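Local atomic coordinates of transcriptional regulator Tm0710 (Thermotoga maritima, PDB entry 2A61), a protein that probably binds DNA as a homodimer through a winged helix-turn-helix domain and regulates transcription, as other members of the MarR family do. Residues K103-E106 and R107-F111; S117-K121 and E122-K126. All blocks are in the same frame, centred on the assembly; numbering follows the deposited sequence.

Interaction 1. Residues K103-E106 and R107-F111; sequences KVIE and RRENF
Four successive i to i+4 backbone hydrogen bonds join Lys103-Glu106 to Arg107-Phe111, which makes this about two and a half turns of uninterrupted alpha helix. It lies in the long helix 95-119, which in MarR-type regulators leads from the winged helix-turn-helix domain to the dimerisation helices. Of the four bonds, Glu109 N to Ile105 O is the shortest at 2.8 Å, and its C=O...N angle of 164° is the straightest. Arg107 N reaches Lys103 O at 3.0 Å with the donor tilted 34° from the carbonyl plane.

Aliphatic contacts follow the same i to i+4 spacing. Val104 and Arg108 run side by side in the same direction, with CG1 of Val104 4.1 Å from CD of Arg108. The arginine bends at chi3, and its NE forms a salt bridge with Glu8 of the second subunit. Arg107, on another face, pairs through NH1 with Glu21 of its own chain, so adjacent arginines serve one intrachain and one intersubunit contact.

On the remaining faces, polar groups lie against carbon. The CG2 branch of Ile105, anti to the backbone N, lies 3.7 Å from OE2 of Glu109. Glu106 and Asn110 slant across each other with carboxylate and amide planes 17° apart, and ND2 of Asn110 sits 3.9 Å from CG of Glu106.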
loop_
_atom_site.group_PDB
_atom_site.type_symbol
_atom_site.label_atom_id
_atom_site.label_comp_id
_atom_site.label_asym_id
_atom_site.label_seq_id
_atom_site.Cartn_x
_atom_site.Cartn_y
_atom_site.Cartn_z
ATOM N N LYS A 103 -16.073 -0.980 -6.007
ATOM C CA LYS A 103 -16.633 -0.532 -4.703
ATOM C C LYS A 103 -15.600 0.106 -3.776
ATOM O O LYS A 103 -15.906 1.057 -3.057
ATOM C CB LYS A 103 -17.377 -1.678 -4.017
ATOM C CG LYS A 103 -18.810 -1.851 -4.590
ATOM C CD LYS A 103 -19.592 -3.064 -4.036
ATOM C CE LYS A 103 -20.887 -3.283 -4.851
ATOM N NZ LYS A 103 -21.455 -4.672 -4.667
ATOM N N VAL A 104 -14.372 -0.393 -3.801
ATOM C CA VAL A 104 -13.264 0.273 -3.099
ATOM C C VAL A 104 -13.029 1.729 -3.639
ATOM O O VAL A 104 -12.894 2.708 -2.858
ATOM C CB VAL A 104 -11.970 -0.607 -3.129
ATOM C CG1 VAL A 104 -10.738 0.182 -2.648
ATOM C CG2 VAL A 104 -12.165 -1.889 -2.310
ATOM N N ILE A 105 -12.955 1.840 -4.962
ATOM C CA ILE A 105 -12.723 3.113 -5.639
ATOM C C ILE A 105 -13.875 4.095 -5.378
ATOM O O ILE A 105 -13.653 5.272 -5.024
ATOM C CB ILE A 105 -12.486 2.881 -7.168
ATOM C CG1 ILE A 105 -11.156 2.123 -7.366
ATOM C CG2 ILE A 105 -12.502 4.198 -7.891
ATOM C CD1 ILE A 105 -10.860 1.695 -8.777
ATOM N N GLU A 106 -15.096 3.579 -5.499
ATOM C CA GLU A 106 -16.295 4.326 -5.174
ATOM C C GLU A 106 -16.233 4.892 -3.745
ATOM O O GLU A 106 -16.525 6.044 -3.572
ATOM C CB GLU A 106 -17.554 3.467 -5.348
ATOM C CG GLU A 106 -18.826 4.110 -4.872
ATOM C CD GLU A 106 -20.045 3.206 -5.039
ATOM O OE1 GLU A 106 -20.434 2.519 -4.055
ATOM O OE2 GLU A 106 -20.586 3.184 -6.172
ATOM N N ARG A 107 -15.855 4.083 -2.759
ATOM C CA ARG A 107 -15.761 4.541 -1.355
ATOM C C ARG A 107 -14.699 5.644 -1.215
ATOM O O ARG A 107 -14.905 6.649 -0.509
ATOM C CB ARG A 107 -15.443 3.368 -0.418
ATOM C CG ARG A 107 -15.106 3.763 1.045
ATOM C CD ARG A 107 -16.306 4.274 1.733
ATOM N NE ARG A 107 -17.054 3.112 2.166
ATOM C CZ ARG A 107 -17.073 2.645 3.406
ATOM N NH1 ARG A 107 -16.401 3.264 4.367
ATOM N NH2 ARG A 107 -17.796 1.564 3.671
ATOM N N ARG A 108 -13.564 5.447 -1.885
ATOM C CA ARG A 108 -12.522 6.485 -1.946
ATOM C C ARG A 108 -13.002 7.799 -2.585
ATOM O O ARG A 108 -12.694 8.895 -2.082
ATOM C CB ARG A 108 -11.305 5.950 -2.709
ATOM C CG ARG A 108 -10.526 4.855 -1.954
ATOM C CD ARG A 108 -9.557 4.126 -2.873
ATOM N NE ARG A 108 -8.468 4.998 -3.319
ATOM C CZ ARG A 108 -7.221 4.993 -2.831
ATOM N NH1 ARG A 108 -6.858 4.140 -1.872
ATOM N NH2 ARG A 108 -6.316 5.844 -3.316
ATOM N N GLU A 109 -13.713 7.692 -3.717
ATOM C CA GLU A 109 -14.309 8.872 -4.379
ATOM C C GLU A 109 -15.267 9.620 -3.426
ATOM O O GLU A 109 -15.241 10.869 -3.348
ATOM C CB GLU A 109 -15.044 8.449 -5.685
ATOM C CG GLU A 109 -14.067 8.022 -6.835
ATOM C CD GLU A 109 -14.785 7.474 -8.083
ATOM O OE1 GLU A 109 -15.994 7.202 -8.025
ATOM O OE2 GLU A 109 -14.128 7.287 -9.112
ATOM N N ASN A 110 -16.100 8.865 -2.713
ATOM C CA ASN A 110 -17.055 9.464 -1.763
ATOM C C ASN A 110 -16.339 10.139 -0.593
ATOM O O ASN A 110 -16.696 11.239 -0.181
ATOM C CB ASN A 110 -18.098 8.432 -1.260
ATOM C CG ASN A 110 -18.961 7.851 -2.395
ATOM O OD1 ASN A 110 -19.039 8.403 -3.501
ATOM N ND2 ASN A 110 -19.588 6.716 -2.123
ATOM N N PHE A 111 -15.292 9.490 -0.101
ATOM C CA PHE A 111 -14.433 10.062 0.945
ATOM C C PHE A 111 -13.828 11.406 0.446
ATOM O O PHE A 111 -13.914 12.426 1.114
ATOM C CB PHE A 111 -13.346 9.045 1.265
ATOM C CG PHE A 111 -12.423 9.441 2.392
ATOM C CD1 PHE A 111 -12.925 9.944 3.589
ATOM C CD2 PHE A 111 -11.056 9.236 2.274
ATOM C CE1 PHE A 111 -12.085 10.288 4.596
ATOM C CE2 PHE A 111 -10.194 9.594 3.319
ATOM C CZ PHE A 111 -10.714 10.108 4.465
#

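Interaction 2. Residues S117-K121 and E122-K126; sequences SDLGK and EKSSK
Leu119 and Lys123 cross at about a right angle, the leucine methyl CD2 resting 3.8 Å from CD of the lysine. CG of Lys123 is anti to its backbone N (chi1 -175°), and the chain bends at chi3; its NZ ends in a salt bridge with Glu133 of the second subunit, while Leu119 packs on Val137 of that subunit. Closer to the backbone, CB of Leu119 lies 3.5 Å from OG of Ser124.

These side chains bracket a sharp helix-to-helix junction. Gly120 leaves helix 95-119 with positive phi (94°) and is also the N-cap residue of helix 121-141, a backbone conformation that suits a glycine, which has no CB to meet the preceding carbonyl oxygen. Its own carbonyl starts the new helix, accepting Ser124 N at 2.9 Å nearly straight on, with a C=O...N angle of 164°. Ser124 OG lies 2.8 Å from the same oxygen and is also within hydrogen-bonding reach of Thr116 O.

Water enters where the turn opens the backbone: one molecule donates to Leu119 O and accepts from Lys123 N at 2.8 Å, bridging the two helices. Two residues further on, Ser125 N binds Lys121 O, and a second water donates to that carbonyl while also hydrogen-bonded to Ser125 OG. Along the outer side, the extended Glu122 carboxylate receives Lys126, NZ to OE2 being 2.9 Å.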
loop_
_atom_site.group_PDB
_atom_site.type_symbol
_atom_site.label_atom_id
_atom_site.label_comp_id
_atom_site.label_asym_id
_atom_site.label_seq_id
_atom_site.Cartn_x
_atom_site.Cartn_y
_atom_site.Cartn_z
ATOM N N SER A 117 -15.620 18.977 -0.662
ATOM C CA SER A 117 -16.752 19.793 -0.225
ATOM C C SER A 117 -16.389 20.709 0.971
ATOM O O SER A 117 -16.718 21.896 0.998
ATOM C CB SER A 117 -17.935 18.893 0.129
ATOM O OG SER A 117 -19.033 19.667 0.583
ATOM N N ASP A 118 -15.715 20.149 1.969
ATOM C CA ASP A 118 -15.251 20.949 3.122
ATOM C C ASP A 118 -14.286 22.071 2.732
ATOM O O ASP A 118 -14.375 23.203 3.246
ATOM C CB ASP A 118 -14.609 20.031 4.157
ATOM C CG ASP A 118 -15.640 19.288 4.986
ATOM O OD1 ASP A 118 -16.831 19.643 4.927
ATOM O OD2 ASP A 118 -15.249 18.357 5.692
ATOM N N LEU A 119 -13.372 21.748 1.817
ATOM C CA LEU A 119 -12.382 22.702 1.328
ATOM C C LEU A 119 -13.007 23.829 0.514
ATOM O O LEU A 119 -12.514 24.962 0.531
ATOM C CB LEU A 119 -11.334 21.988 0.486
ATOM C CG LEU A 119 -10.366 21.094 1.256
ATOM C CD1 LEU A 119 -9.730 20.063 0.326
ATOM C CD2 LEU A 119 -9.298 21.965 1.912
ATOM N N GLY A 120 -14.071 23.508 -0.215
ATOM C CA GLY A 120 -14.713 24.476 -1.100
ATOM C C GLY A 120 -14.157 24.337 -2.502
ATOM O O GLY A 120 -13.037 23.885 -2.695
ATOM N N LYS A 121 -14.942 24.769 -3.477
ATOM C CA LYS A 121 -14.612 24.642 -4.885
ATOM C C LYS A 121 -13.275 25.298 -5.268
ATOM O O LYS A 121 -12.441 24.649 -5.915
ATOM C CB LYS A 121 -15.740 25.249 -5.720
ATOM C CG LYS A 121 -15.656 24.880 -7.178
ATOM C CD LYS A 121 -16.215 26.027 -7.990
ATOM C CE LYS A 121 -15.926 25.889 -9.471
ATOM N NZ LYS A 121 -16.519 27.093 -10.148
ATOM N N GLU A 122 -13.096 26.571 -4.884
ATOM C CA GLU A 122 -11.894 27.364 -5.227
ATOM C C GLU A 122 -10.624 26.718 -4.671
ATOM O O GLU A 122 -9.667 26.496 -5.403
ATOM C CB GLU A 122 -12.023 28.821 -4.729
ATOM C CG GLU A 122 -10.829 29.776 -5.024
ATOM C CD GLU A 122 -10.997 31.185 -4.362
ATOM O OE1 GLU A 122 -12.111 31.501 -3.862
ATOM O OE2 GLU A 122 -10.019 31.979 -4.336
ATOM N N LYS A 123 -10.637 26.378 -3.388
ATOM C CA LYS A 123 -9.467 25.748 -2.787
ATOM C C LYS A 123 -9.204 24.328 -3.349
ATOM O O LYS A 123 -8.059 23.972 -3.605
ATOM C CB LYS A 123 -9.616 25.722 -1.276
ATOM C CG LYS A 123 -8.425 25.195 -0.550
ATOM C CD LYS A 123 -8.542 25.526 0.916
ATOM C CE LYS A 123 -8.286 26.980 1.166
ATOM N NZ LYS A 123 -8.771 27.257 2.528
ATOM N N SER A 124 -10.253 23.537 -3.538
ATOM C CA SER A 124 -10.109 22.203 -4.136
ATOM C C SER A 124 -9.472 22.252 -5.517
ATOM O O SER A 124 -8.694 21.365 -5.843
ATOM C CB SER A 124 -11.462 21.469 -4.227
ATOM O OG SER A 124 -12.023 21.320 -2.925
ATOM N N SER A 125 -9.858 23.246 -6.329
ATOM C CA SER A 125 -9.285 23.476 -7.664
ATOM C C SER A 125 -7.798 23.795 -7.600
ATOM O O SER A 125 -7.003 23.225 -8.361
ATOM C CB SER A 125 -10.017 24.610 -8.388
ATOM O OG SER A 125 -11.329 24.194 -8.725
ATOM N N LYS A 126 -7.436 24.706 -6.691
ATOM C CA LYS A 126 -6.041 25.057 -6.467
ATOM C C LYS A 126 -5.233 23.818 -6.101
ATOM O O LYS A 126 -4.154 23.602 -6.658
ATOM C CB LYS A 126 -5.893 26.103 -5.356
ATOM C CG LYS A 126 -5.601 27.499 -5.829
ATOM C CD LYS A 126 -6.838 28.393 -5.687
ATOM C CE LYS A 126 -6.438 29.880 -5.740
ATOM N NZ LYS A 126 -7.445 30.763 -5.062
HETATM O O HOH W 1 -12.591 27.124 -1.534
HETATM O O HOH W 2 -12.881 22.545 -7.599
#

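How the interactions relate
From the N terminus, the chain passes through helix 5-23, the helices and two-stranded sheet of the winged helix-turn-helix region, and then enters helix 95-119. Interaction 1 lies within that helix and interaction 2 at its far end, where the chain turns into helix 121-141. Each joins consecutive residues, so neither encloses an intervening loop; they stand in series, without nesting or crossing. The centres of interactions 1 and 2 are about 19 Å apart and the nearest atoms of interactions 1 and 2 about 7 Å, so the two do not meet. Side chains of interaction 1 meet helix 5-23, whereas interaction 2 links helix 95-119 to helix 121-141; both also reach the second subunit, placing them along the dimer interface.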